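Local coordinates for phosphotriesterase, putative (Deinococcus radiodurans, PDB 4J35), which probably hydrolyses lactones at a two-metal centre, and belongs to the phosphotriesterase family, here in a form engineered for organophosphate hydrolysis, at residues I173-Q178 with I200-M205; G221-F226 with A256-L261; H204-T209 with A225-G230. The protein carries 7 engineered substitutions. All coordinates share one frame; numbering follows the deposited sequence.

Contact 1: I173-Q178 with I200-M205. With CO (cobalt (II) ion), chain B.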
ATOM      1  N   ILE A 173       6.447   2.303  -7.291  1.00 32.57           N
ATOM      2  CA  ILE A 173       5.166   1.652  -7.617  1.00 28.82           C
ATOM      3  C   ILE A 173       4.888   0.625  -6.515  1.00 32.83           C
ATOM      4  O   ILE A 173       5.778  -0.194  -6.182  1.00 31.06           O
ATOM      5  CB  ILE A 173       5.282   0.902  -8.979  1.00 32.91           C
ATOM      6  CG1 ILE A 173       5.386   1.914 -10.130  1.00 36.74           C
ATOM      7  CG2 ILE A 173       4.102  -0.038  -9.218  1.00 33.47           C
ATOM      8  CD1 ILE A 173       5.606   1.228 -11.475  1.00 40.40           C
ATOM      9  N   ILE A 174       3.700   0.700  -5.898  1.00 32.69           N
ATOM     10  CA  ILE A 174       3.276  -0.353  -4.994  1.00 34.37           C
ATOM     11  C   ILE A 174       2.048  -1.039  -5.567  1.00 30.41           C
ATOM     12  O   ILE A 174       1.310  -0.453  -6.341  1.00 31.01           O
ATOM     13  CB  ILE A 174       2.977   0.184  -3.554  1.00 29.55           C
ATOM     14  CG1 ILE A 174       1.824   1.166  -3.561  1.00 33.09           C
ATOM     15  CG2 ILE A 174       4.259   0.833  -2.987  1.00 33.34           C
ATOM     16  CD1 ILE A 174       1.509   1.658  -2.120  1.00 33.17           C
ATOM     17  N   THR A 175       1.848  -2.303  -5.238  1.00 28.61           N
ATOM     18  CA  THR A 175       0.709  -2.984  -5.814  1.00 29.24           C
ATOM     19  C   THR A 175      -0.194  -3.701  -4.816  1.00 35.21           C
ATOM     20  O   THR A 175       0.141  -3.898  -3.644  1.00 34.70           O
ATOM     21  CB  THR A 175       1.099  -4.018  -6.875  1.00 29.07           C
ATOM     22  OG1 THR A 175       1.531  -5.225  -6.246  1.00 30.86           O
ATOM     23  CG2 THR A 175       2.209  -3.480  -7.759  1.00 31.03           C
ATOM     24  N   HIS A 176      -1.373  -4.043  -5.341  1.00 36.71           N
ATOM     25  CA  HIS A 176      -2.325  -4.925  -4.708  1.00 28.03           C
ATOM     26  C   HIS A 176      -2.382  -6.223  -5.519  1.00 33.87           C
ATOM     27  O   HIS A 176      -2.505  -6.176  -6.741  1.00 36.99           O
ATOM     28  CB  HIS A 176      -3.711  -4.237  -4.726  1.00 37.06           C
ATOM     29  CG  HIS A 176      -4.883  -5.143  -4.428  1.00 35.93           C
ATOM     30  ND1 HIS A 176      -5.616  -5.073  -3.272  1.00 36.43           N
ATOM     31  CD2 HIS A 176      -5.505  -6.071  -5.204  1.00 38.09           C
ATOM     32  CE1 HIS A 176      -6.606  -5.951  -3.314  1.00 36.59           C
ATOM     33  NE2 HIS A 176      -6.557  -6.570  -4.472  1.00 41.26           N
ATOM     34  N   THR A 177      -2.264  -7.358  -4.846  1.00 33.32           N
ATOM     35  CA  THR A 177      -2.564  -8.649  -5.451  1.00 35.52           C
ATOM     36  C   THR A 177      -3.803  -9.210  -4.772  1.00 37.78           C
ATOM     37  O   THR A 177      -4.002  -9.036  -3.566  1.00 37.15           O
ATOM     38  CB  THR A 177      -1.391  -9.679  -5.344  1.00 34.28           C
ATOM     39  OG1 THR A 177      -1.021  -9.880  -3.972  1.00 35.94           O
ATOM     40  CG2 THR A 177      -0.164  -9.196  -6.115  1.00 35.90           C
ATOM     41  N   GLN A 178      -4.640  -9.887  -5.544  1.00 41.12           N
ATOM     42  CA  GLN A 178      -5.910 -10.398  -5.042  1.00 39.18           C
ATOM     43  C   GLN A 178      -5.768 -11.885  -4.681  1.00 46.30           C
ATOM     44  O   GLN A 178      -5.329 -12.691  -5.497  1.00 46.90           O
ATOM     45  CB  GLN A 178      -6.977 -10.178  -6.110  1.00 38.93           C
ATOM     46  CG  GLN A 178      -8.386 -10.587  -5.742  1.00 41.54           C
ATOM     47  CD  GLN A 178      -8.996  -9.692  -4.675  1.00 55.91           C
ATOM     48  OE1 GLN A 178      -8.623  -8.525  -4.535  1.00 50.35           O
ATOM     49  NE2 GLN A 178      -9.934 -10.236  -3.915  1.00 62.47           N
ATOM     50  N   ILE A 200       9.920  -1.062  -7.047  1.00 32.48           N
ATOM     51  CA  ILE A 200       8.640  -1.740  -7.197  1.00 32.63           C
ATOM     52  C   ILE A 200       8.414  -2.596  -5.941  1.00 30.83           C
ATOM     53  O   ILE A 200       9.305  -3.343  -5.519  1.00 30.36           O
ATOM     54  CB  ILE A 200       8.655  -2.660  -8.424  1.00 42.15           C
ATOM     55  CG1 ILE A 200       8.624  -1.804  -9.704  1.00 39.69           C
ATOM     56  CG2 ILE A 200       7.496  -3.631  -8.373  1.00 36.40           C
ATOM     57  CD1 ILE A 200       8.846  -2.594 -10.971  1.00 30.19           C
ATOM     58  N   MET A 201       7.239  -2.461  -5.336  1.00 33.37           N
ATOM     59  CA  MET A 201       6.890  -3.283  -4.190  1.00 31.41           C
ATOM     60  C   MET A 201       5.642  -4.059  -4.563  1.00 29.22           C
ATOM     61  O   MET A 201       4.552  -3.476  -4.741  1.00 32.22           O
ATOM     62  CB  MET A 201       6.607  -2.420  -2.930  1.00 36.70           C
ATOM     63  CG  MET A 201       6.528  -3.248  -1.709  1.00 35.00           C
ATOM     64  SD  MET A 201       6.246  -2.220  -0.209  1.00 32.08           S
ATOM     65  CE  MET A 201       4.497  -1.936  -0.417  1.00 37.98           C
ATOM     66  N   ILE A 202       5.765  -5.374  -4.674  1.00 32.03           N
ATOM     67  CA  ILE A 202       4.599  -6.153  -5.048  1.00 28.72           C
ATOM     68  C   ILE A 202       3.880  -6.446  -3.764  1.00 28.31           C
ATOM     69  O   ILE A 202       4.467  -7.026  -2.847  1.00 31.36           O
ATOM     70  CB  ILE A 202       4.944  -7.489  -5.669  1.00 35.23           C
ATOM     71  CG1 ILE A 202       5.806  -7.271  -6.933  1.00 35.04           C
ATOM     72  CG2 ILE A 202       3.679  -8.286  -5.978  1.00 28.99           C
ATOM     73  CD1 ILE A 202       5.106  -6.400  -8.049  1.00 35.98           C
ATOM     74  N   GLY A 203       2.627  -6.043  -3.705  1.00 29.16           N
ATOM     75  CA  GLY A 203       1.901  -6.113  -2.447  1.00 31.23           C
ATOM     76  C   GLY A 203       1.077  -7.346  -2.168  1.00 32.64           C
ATOM     77  O   GLY A 203       0.832  -8.181  -3.028  1.00 35.12           O
ATOM     78  N   HIS A 204       0.624  -7.420  -0.915  1.00 33.58           N
ATOM     79  CA  HIS A 204      -0.214  -8.496  -0.409  1.00 29.25           C
ATOM     80  C   HIS A 204       0.359  -9.889  -0.671  1.00 32.53           C
ATOM     81  O   HIS A 204      -0.390 -10.865  -0.852  1.00 35.34           O
ATOM     82  CB  HIS A 204      -1.661  -8.364  -0.954  1.00 33.55           C
ATOM     83  CG  HIS A 204      -2.287  -7.012  -0.765  1.00 32.41           C
ATOM     84  ND1 HIS A 204      -1.925  -6.142   0.243  1.00 32.84           N
ATOM     85  CD2 HIS A 204      -3.264  -6.384  -1.460  1.00 30.25           C
ATOM     86  CE1 HIS A 204      -2.667  -5.043   0.164  1.00 28.29           C
ATOM     87  NE2 HIS A 204      -3.478  -5.161  -0.868  1.00 30.75           N
ATOM     88  N   MET A 205       1.683  -9.991  -0.640  1.00 34.44           N
ATOM     89  CA  MET A 205       2.356 -11.254  -0.902  1.00 34.08           C
ATOM     90  C   MET A 205       2.262 -12.206   0.247  1.00 42.77           C
ATOM     91  O   MET A 205       2.564 -13.377   0.103  1.00 44.34           O
ATOM     92  CB  MET A 205       3.808 -11.013  -1.327  1.00 37.69           C
ATOM     93  CG  MET A 205       3.893 -10.385  -2.685  1.00 36.27           C
ATOM     94  SD  MET A 205       3.571 -11.601  -4.028  1.00 38.67           S
ATOM     95  CE  MET A 205       4.870 -12.774  -3.680  1.00 36.90           C
TER
HETATM   96 CO    CO B 401      -4.975  -4.003  -1.527  1.00 31.63          CO
HETATM   97  O   HOH W   1      -3.099 -11.321  -1.805  1.00 40.98           O

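Contact 2: G221-F226 with A256-L261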
ATOM      1  N   GLY A 221      13.835  -9.051  -9.193  1.00 34.89           N
ATOM      2  CA  GLY A 221      14.604  -8.004  -8.553  1.00 38.57           C
ATOM      3  C   GLY A 221      13.748  -7.041  -7.757  1.00 36.33           C
ATOM      4  O   GLY A 221      14.276  -6.067  -7.203  1.00 33.43           O
ATOM      5  N   VAL A 222      12.442  -7.281  -7.763  1.00 35.79           N
ATOM      6  CA  VAL A 222      11.511  -6.421  -7.056  1.00 33.45           C
ATOM      7  C   VAL A 222      11.524  -6.752  -5.578  1.00 30.02           C
ATOM      8  O   VAL A 222      12.054  -7.772  -5.135  1.00 32.00           O
ATOM      9  CB  VAL A 222      10.038  -6.513  -7.594  1.00 29.77           C
ATOM     10  CG1 VAL A 222       9.961  -6.068  -9.095  1.00 33.20           C
ATOM     11  CG2 VAL A 222       9.451  -7.939  -7.403  1.00 34.12           C
ATOM     12  N   SER A 223      10.907  -5.869  -4.805  1.00 34.58           N
ATOM     13  CA  SER A 223      10.626  -6.202  -3.421  1.00 38.05           C
ATOM     14  C   SER A 223       9.181  -6.698  -3.227  1.00 30.77           C
ATOM     15  O   SER A 223       8.315  -6.540  -4.093  1.00 29.79           O
ATOM     16  CB  SER A 223      10.878  -4.965  -2.591  1.00 29.38           C
ATOM     17  OG  SER A 223      12.230  -4.578  -2.670  1.00 41.85           O
ATOM     18  N   ILE A 224       8.902  -7.301  -2.058  1.00 32.77           N
ATOM     19  CA  ILE A 224       7.592  -7.843  -1.842  1.00 30.29           C
ATOM     20  C   ILE A 224       7.207  -7.472  -0.439  1.00 29.20           C
ATOM     21  O   ILE A 224       8.090  -7.393   0.407  1.00 32.54           O
ATOM     22  CB  ILE A 224       7.557  -9.365  -2.033  1.00 30.32           C
ATOM     23  CG1 ILE A 224       8.502 -10.080  -1.114  1.00 31.93           C
ATOM     24  CG2 ILE A 224       7.968  -9.694  -3.484  1.00 34.52           C
ATOM     25  CD1 ILE A 224       8.250 -11.613  -1.059  1.00 32.26           C
ATOM     26  N   ALA A 225       5.919  -7.235  -0.261  1.00 30.08           N
ATOM     27  CA  ALA A 225       5.418  -6.826   1.073  1.00 28.45           C
ATOM     28  C   ALA A 225       4.462  -7.851   1.607  1.00 29.06           C
ATOM     29  O   ALA A 225       3.510  -8.251   0.937  1.00 33.05           O
ATOM     30  CB  ALA A 225       4.722  -5.536   0.953  1.00 29.01           C
ATOM     31  N   PHE A 226       4.688  -8.202   2.871  1.00 35.13           N
ATOM     32  CA  PHE A 226       3.751  -8.924   3.692  1.00 33.36           C
ATOM     33  C   PHE A 226       3.016  -7.780   4.377  1.00 31.07           C
ATOM     34  O   PHE A 226       3.454  -7.301   5.435  1.00 32.80           O
ATOM     35  CB  PHE A 226       4.536  -9.784   4.700  1.00 37.13           C
ATOM     36  CG  PHE A 226       5.175 -11.018   4.086  1.00 36.37           C
ATOM     37  CD1 PHE A 226       6.132 -10.919   3.096  1.00 38.20           C
ATOM     38  CD2 PHE A 226       4.802 -12.277   4.524  1.00 39.20           C
ATOM     39  CE1 PHE A 226       6.696 -12.051   2.570  1.00 36.38           C
ATOM     40  CE2 PHE A 226       5.343 -13.395   4.003  1.00 42.74           C
ATOM     41  CZ  PHE A 226       6.296 -13.296   3.004  1.00 39.52           C
ATOM     42  N   ALA A 256      16.443 -10.283   3.076  1.00 41.96           N
ATOM     43  CA  ALA A 256      15.959  -9.263   3.984  1.00 39.83           C
ATOM     44  C   ALA A 256      15.886  -7.952   3.260  1.00 42.36           C
ATOM     45  O   ALA A 256      15.010  -7.161   3.552  1.00 38.38           O
ATOM     46  CB  ALA A 256      16.833  -9.131   5.243  1.00 38.99           C
ATOM     47  N   ASP A 257      16.757  -7.716   2.268  1.00 37.41           N
ATOM     48  CA  ASP A 257      16.735  -6.386   1.661  1.00 35.54           C
ATOM     49  C   ASP A 257      15.668  -6.280   0.548  1.00 33.25           C
ATOM     50  O   ASP A 257      15.600  -5.272  -0.131  1.00 33.13           O
ATOM     51  CB  ASP A 257      18.111  -5.917   1.161  1.00 51.55           C
ATOM     52  CG  ASP A 257      18.680  -6.818   0.107  1.00 60.76           C
ATOM     53  OD1 ASP A 257      18.091  -7.908  -0.073  1.00 52.96           O
ATOM     54  OD2 ASP A 257      19.716  -6.457  -0.518  1.00 84.72           O
ATOM     55  N   ARG A 258      14.843  -7.307   0.391  1.00 33.12           N
ATOM     56  CA  ARG A 258      13.697  -7.227  -0.514  1.00 32.80           C
ATOM     57  C   ARG A 258      12.328  -7.492   0.131  1.00 33.27           C
ATOM     58  O   ARG A 258      11.336  -7.640  -0.580  1.00 33.36           O
ATOM     59  CB  ARG A 258      13.883  -8.206  -1.661  1.00 37.00           C
ATOM     60  CG  ARG A 258      15.226  -8.006  -2.373  1.00 38.65           C
ATOM     61  CD  ARG A 258      15.211  -6.764  -3.239  1.00 44.14           C
ATOM     62  NE  ARG A 258      16.560  -6.249  -3.495  1.00 54.93           N
ATOM     63  CZ  ARG A 258      17.335  -6.608  -4.518  1.00 54.77           C
ATOM     64  NH1 ARG A 258      16.913  -7.487  -5.421  1.00 38.95           N
ATOM     65  NH2 ARG A 258      18.543  -6.077  -4.643  1.00 37.84           N
ATOM     66  N   LEU A 259      12.285  -7.536   1.476  1.00 36.14           N
ATOM     67  CA  LEU A 259      11.043  -7.828   2.192  1.00 34.09           C
ATOM     68  C   LEU A 259      10.584  -6.615   2.990  1.00 33.08           C
ATOM     69  O   LEU A 259      11.405  -5.972   3.667  1.00 35.16           O
ATOM     70  CB  LEU A 259      11.246  -8.979   3.189  1.00 38.87           C
ATOM     71  CG  LEU A 259      11.768 -10.306   2.616  1.00 39.91           C
ATOM     72  CD1 LEU A 259      12.210 -11.208   3.745  1.00 44.70           C
ATOM     73  CD2 LEU A 259      10.705 -10.999   1.739  1.00 37.49           C
ATOM     74  N   LEU A 260       9.287  -6.309   2.906  1.00 32.17           N
ATOM     75  CA  LEU A 260       8.720  -5.216   3.684  1.00 32.57           C
ATOM     76  C   LEU A 260       7.480  -5.680   4.438  1.00 36.89           C
ATOM     77  O   LEU A 260       6.909  -6.713   4.134  1.00 31.93           O
ATOM     78  CB  LEU A 260       8.389  -4.024   2.786  1.00 34.42           C
ATOM     79  CG  LEU A 260       9.636  -3.330   2.243  1.00 37.76           C
ATOM     80  CD1 LEU A 260      10.005  -3.882   0.837  1.00 31.97           C
ATOM     81  CD2 LEU A 260       9.428  -1.832   2.211  1.00 33.36           C
ATOM     82  N   LEU A 261       7.077  -4.886   5.424  1.00 31.95           N
ATOM     83  CA  LEU A 261       6.058  -5.313   6.407  1.00 33.76           C
ATOM     84  C   LEU A 261       5.024  -4.213   6.647  1.00 31.72           C
ATOM     85  O   LEU A 261       5.385  -3.076   6.876  1.00 34.75           O
ATOM     86  CB  LEU A 261       6.720  -5.634   7.748  1.00 34.42           C
ATOM     87  CG  LEU A 261       7.861  -6.655   7.768  1.00 32.77           C
ATOM     88  CD1 LEU A 261       8.508  -6.656   9.178  1.00 41.05           C
ATOM     89  CD2 LEU A 261       7.393  -8.050   7.408  1.00 35.13           C
TER
HETATM   90  O   HOH W   2      14.475  -9.104  -5.479  1.00 44.63           O

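Contact 3: H204-T209 with A225-G230. With CO (cobalt (II) ion), chain B.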
ATOM      1  N   HIS A 204       0.624  -7.420  -0.915  1.00 33.58           N
ATOM      2  CA  HIS A 204      -0.214  -8.496  -0.409  1.00 29.25           C
ATOM      3  C   HIS A 204       0.359  -9.889  -0.671  1.00 32.53           C
ATOM      4  O   HIS A 204      -0.390 -10.865  -0.852  1.00 35.34           O
ATOM      5  CB  HIS A 204      -1.661  -8.364  -0.954  1.00 33.55           C
ATOM      6  CG  HIS A 204      -2.287  -7.012  -0.765  1.00 32.41           C
ATOM      7  ND1 HIS A 204      -1.925  -6.142   0.243  1.00 32.84           N
ATOM      8  CD2 HIS A 204      -3.264  -6.384  -1.460  1.00 30.25           C
ATOM      9  CE1 HIS A 204      -2.667  -5.043   0.164  1.00 28.29           C
ATOM     10  NE2 HIS A 204      -3.478  -5.161  -0.868  1.00 30.75           N
ATOM     11  N   MET A 205       1.683  -9.991  -0.640  1.00 34.44           N
ATOM     12  CA  MET A 205       2.356 -11.254  -0.902  1.00 34.08           C
ATOM     13  C   MET A 205       2.262 -12.206   0.247  1.00 42.77           C
ATOM     14  O   MET A 205       2.564 -13.377   0.103  1.00 44.34           O
ATOM     15  CB  MET A 205       3.808 -11.013  -1.327  1.00 37.69           C
ATOM     16  CG  MET A 205       3.893 -10.385  -2.685  1.00 36.27           C
ATOM     17  SD  MET A 205       3.571 -11.601  -4.028  1.00 38.67           S
ATOM     18  CE  MET A 205       4.870 -12.774  -3.680  1.00 36.90           C
ATOM     19  N   ASP A 206       1.799 -11.715   1.400  1.00 31.73           N
ATOM     20  CA  ASP A 206       1.545 -12.595   2.510  1.00 37.38           C
ATOM     21  C   ASP A 206       0.285 -13.410   2.300  1.00 41.83           C
ATOM     22  O   ASP A 206       0.002 -14.335   3.051  1.00 45.11           O
ATOM     23  CB  ASP A 206       1.460 -11.790   3.807  1.00 36.95           C
ATOM     24  CG  ASP A 206       0.572 -10.572   3.707  1.00 42.08           C
ATOM     25  OD1 ASP A 206       0.357 -10.030   2.608  1.00 35.04           O
ATOM     26  OD2 ASP A 206       0.068 -10.126   4.767  1.00 37.43           O
ATOM     27  N   GLY A 207      -0.489 -13.056   1.292  1.00 40.78           N
ATOM     28  CA  GLY A 207      -1.704 -13.788   0.977  1.00 39.48           C
ATOM     29  C   GLY A 207      -1.458 -15.189   0.433  1.00 49.46           C
ATOM     30  O   GLY A 207      -2.401 -15.957   0.260  1.00 43.58           O
ATOM     31  N   ASN A 208      -0.204 -15.520   0.147  1.00 49.95           N
ATOM     32  CA  ASN A 208       0.130 -16.852  -0.336  1.00 46.24           C
ATOM     33  C   ASN A 208       1.134 -17.486   0.628  1.00 36.31           C
ATOM     34  O   ASN A 208       2.079 -16.831   1.077  1.00 42.65           O
ATOM     35  CB  ASN A 208       0.647 -16.764  -1.775  1.00 38.87           C
ATOM     36  CG  ASN A 208       0.796 -18.131  -2.436  1.00 49.63           C
ATOM     37  OD1 ASN A 208       1.367 -19.054  -1.857  1.00 48.15           O
ATOM     38  ND2 ASN A 208       0.298 -18.256  -3.667  1.00 43.76           N
ATOM     39  N   THR A 209       0.905 -18.743   0.992  1.00 44.72           N
ATOM     40  CA  THR A 209       1.752 -19.414   1.985  1.00 47.89           C
ATOM     41  C   THR A 209       2.772 -20.387   1.377  1.00 54.09           C
ATOM     42  O   THR A 209       3.414 -21.147   2.105  1.00 55.89           O
ATOM     43  CB  THR A 209       0.923 -20.212   3.011  1.00 48.73           C
ATOM     44  OG1 THR A 209       0.078 -21.144   2.325  1.00 56.39           O
ATOM     45  CG2 THR A 209       0.059 -19.280   3.869  1.00 53.15           C
ATOM     46  N   ALA A 225       5.919  -7.235  -0.261  1.00 30.08           N
ATOM     47  CA  ALA A 225       5.418  -6.826   1.073  1.00 28.45           C
ATOM     48  C   ALA A 225       4.462  -7.851   1.607  1.00 29.06           C
ATOM     49  O   ALA A 225       3.510  -8.251   0.937  1.00 33.05           O
ATOM     50  CB  ALA A 225       4.722  -5.536   0.953  1.00 29.01           C
ATOM     51  N   PHE A 226       4.688  -8.202   2.871  1.00 35.13           N
ATOM     52  CA  PHE A 226       3.751  -8.924   3.692  1.00 33.36           C
ATOM     53  C   PHE A 226       3.016  -7.780   4.377  1.00 31.07           C
ATOM     54  O   PHE A 226       3.454  -7.301   5.435  1.00 32.80           O
ATOM     55  CB  PHE A 226       4.536  -9.784   4.700  1.00 37.13           C
ATOM     56  CG  PHE A 226       5.175 -11.018   4.086  1.00 36.37           C
ATOM     57  CD1 PHE A 226       6.132 -10.919   3.096  1.00 38.20           C
ATOM     58  CD2 PHE A 226       4.802 -12.277   4.524  1.00 39.20           C
ATOM     59  CE1 PHE A 226       6.696 -12.051   2.570  1.00 36.38           C
ATOM     60  CE2 PHE A 226       5.343 -13.395   4.003  1.00 42.74           C
ATOM     61  CZ  PHE A 226       6.296 -13.296   3.004  1.00 39.52           C
ATOM     62  N   ASP A 227       1.959  -7.273   3.735  1.00 31.29           N
ATOM     63  CA  ASP A 227       1.418  -6.005   4.164  1.00 35.47           C
ATOM     64  C   ASP A 227      -0.029  -6.042   4.665  1.00 32.76           C
ATOM     65  O   ASP A 227      -0.654  -4.993   4.769  1.00 30.90           O
ATOM     66  CB  ASP A 227       1.578  -4.960   3.079  1.00 31.62           C
ATOM     67  CG  ASP A 227       0.980  -5.401   1.749  1.00 41.92           C
ATOM     68  OD1 ASP A 227       0.198  -6.365   1.739  1.00 36.05           O
ATOM     69  OD2 ASP A 227       1.330  -4.812   0.707  1.00 33.32           O
ATOM     70  N   ARG A 228      -0.543  -7.230   4.971  1.00 33.66           N
ATOM     71  CA  ARG A 228      -1.857  -7.327   5.641  1.00 31.13           C
ATOM     72  C   ARG A 228      -1.704  -8.070   6.981  1.00 37.10           C
ATOM     73  O   ARG A 228      -2.591  -8.826   7.408  1.00 36.68           O
ATOM     74  CB  ARG A 228      -2.873  -8.017   4.733  1.00 37.68           C
ATOM     75  CG  ARG A 228      -2.766  -7.541   3.276  1.00 38.65           C
ATOM     76  CD  ARG A 228      -3.859  -8.072   2.405  1.00 37.82           C
ATOM     77  NE  ARG A 228      -5.075  -7.291   2.540  1.00 42.45           N
ATOM     78  CZ  ARG A 228      -6.208  -7.561   1.904  1.00 70.50           C
ATOM     79  NH1 ARG A 228      -6.267  -8.574   1.040  1.00 65.20           N
ATOM     80  NH2 ARG A 228      -7.277  -6.801   2.119  1.00 64.02           N
ATOM     81  N   ILE A 229      -0.568  -7.845   7.628  1.00 34.63           N
ATOM     82  CA  ILE A 229      -0.243  -8.533   8.871  1.00 31.79           C
ATOM     83  C   ILE A 229      -1.277  -8.094   9.909  1.00 36.83           C
ATOM     84  O   ILE A 229      -1.506  -6.911  10.090  1.00 33.27           O
ATOM     85  CB  ILE A 229       1.181  -8.222   9.375  1.00 31.96           C
ATOM     86  CG1 ILE A 229       2.227  -8.709   8.326  1.00 31.99           C
ATOM     87  CG2 ILE A 229       1.458  -8.913  10.702  1.00 37.74           C
ATOM     88  CD1 ILE A 229       3.652  -8.345   8.662  1.00 34.56           C
ATOM     89  N   GLY A 230      -1.900  -9.078  10.532  1.00 33.52           N
ATOM     90  CA  GLY A 230      -2.970  -8.827  11.516  1.00 34.78           C
ATOM     91  C   GLY A 230      -4.346  -9.223  10.993  1.00 44.45           C
ATOM     92  O   GLY A 230      -5.260  -9.436  11.791  1.00 38.15           O
TER
HETATM   93 CO    CO B 401      -4.975  -4.003  -1.527  1.00 31.63          CO

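Contact 1: I173-Q178 with I200-M205
The imidazoles of His176 and His204 stand nearly upright to one another, planes 83° apart, with the edge of the His204 ring turned to His176 ND1 and Thr177 O. A cobalt ion joins them, bound by His176 ND1 at 2.1 Å and by His204 NE2 at 2.0 Å. On the His176 ring, NE2 donates in the ring plane to Gln178 OE1 (2.8 Å); with the metal bond at ND1, this would help hold the ring's rotation, and Tyr98 and Phe97 also meet it. The two segments run from neighbouring parallel strands of a beta-alpha-beta unit in the family's TIM barrel into the loops after them, and the metal ligands sit just past the C-terminal strand ends, where such barrels carry their active sites. Within the strands Met201 N bonds to Ile173 O at 2.8 Å; past them Gly203 N donates almost straight (170°) to Thr175 OG1, which Gln186 also engages. Thr177 OG1, set between its backbone N and carbonyl carbon (chi1 57°), donates to Gly203 O at 2.7 Å. A water donates to both Thr177 O and His204 O. Back along the strands, Met201 CE packs alongside Ile174 CG2 at 3.8 Å.

Contact 2: G221-F226 with A256-L261
Strands 223-226 and 259-261 run parallel, their axes 4.6 Å apart at closest approach and 29° from alignment, and Ile224 uses both its backbone N and O in bonds to the partner: N donates to Arg258 O (2.9 Å) and O accepts from Leu260 N (3.0 Å), before Phe226 N reaches Leu260 O. Ile224 and Leu259 point the same way, CG1 meeting Leu259 CD2 at 3.7 Å; CG1 lies between the backbone N and carbonyl carbon (chi1 58°), and CD1 follows it to the same methyl. CE1 of the Phe226 ring approaches Leu259 CD2 obliquely. These three side chains face the outer helices 211-218 and 240-251, as expected of a beta-alpha-beta unit in a TIM barrel, here closed through helix 240-251. From the other face, Leu260 CD1 touches Ser223 CB at 3.7 Å, while Ser223 OG is bonded to Arg320. Arg258 folds back along 221-223, bent at chi2 (-74°), its CD 3.7 Å from Ser223 OG. A water in the guanidinium plane accepts from Arg258 NH1 and donates to Val222 O at 2.8 Å. With an alanine here the water loses its NH1 donor and would probably be held less firmly, with Ser223 less covered.

Contact 3: H204-T209 with A225-G230
Two carboxylates, Asp206 and Asp227, lie buried close together, Asp206 OD1 3.8 Å from Asp227 OD1, a pairing of like charges made tolerable, it seems, by donors around each. Asp227 takes His204: its OD1 accepts from ND1 at only 2.6 Å, the proton nearly in line (164°). The donor comes from above the carboxylate plane, and ring and carboxylate are turned 70° apart. His204 N donates to Asp227 OD2 at 3.2 Å, on the syn side, and weakly to OD1. CG of Asp206, between its backbone N and carbonyl carbon, brings OD2 to Arg228 N (a bond of 3.0 Å, again syn); Arg243 adds a salt bridge to OD2. Asp206 CB touches Phe226 CD2 at 3.5 Å. Arg228 covers one face of the imidazole: CD makes a CH-pi contact 3.8 Å from the ring centroid, and the guanidinium stacks with its plane 28° from the ring. Its NE pairs with the metal ligand Asp264. Met205 N donates to Ala225 O, tying the turn after His204 to the end of strand 223-226. Asp227 and Arg228 form a second shell around a metal-bound histidine, through a His-carboxylate hydrogen bond and a stack, at the binuclear centre of a phosphotriesterase-family barrel.

In the fold
Contacts 1 and 2 follow in series across one parallel sheet, in the order 173-174, 200-202, 223-226, 259-261, and contact 3 joins them at its C-terminal edge. Contacts 1 and 2 adjoin through strands 200-202 and 223-226: Ile202 N lies 2.9 Å from Ser223 O and Ile202 O lies 3.0 Å from Ala225 N, both probable hydrogen bonds. Contact 3 shares His204 with contact 1, which supplies two ligands, His176 and His204, of one cobalt ion. Contact 2 stays back from the metals, the Ala225 side chain about 10 Å from a cobalt ion; it shares Ala225 and Phe226 with contact 3, and Ile224 CB meets Met205 CG at 3.9 Å. The three centres are about 10 to 11 Å apart, pair by pair.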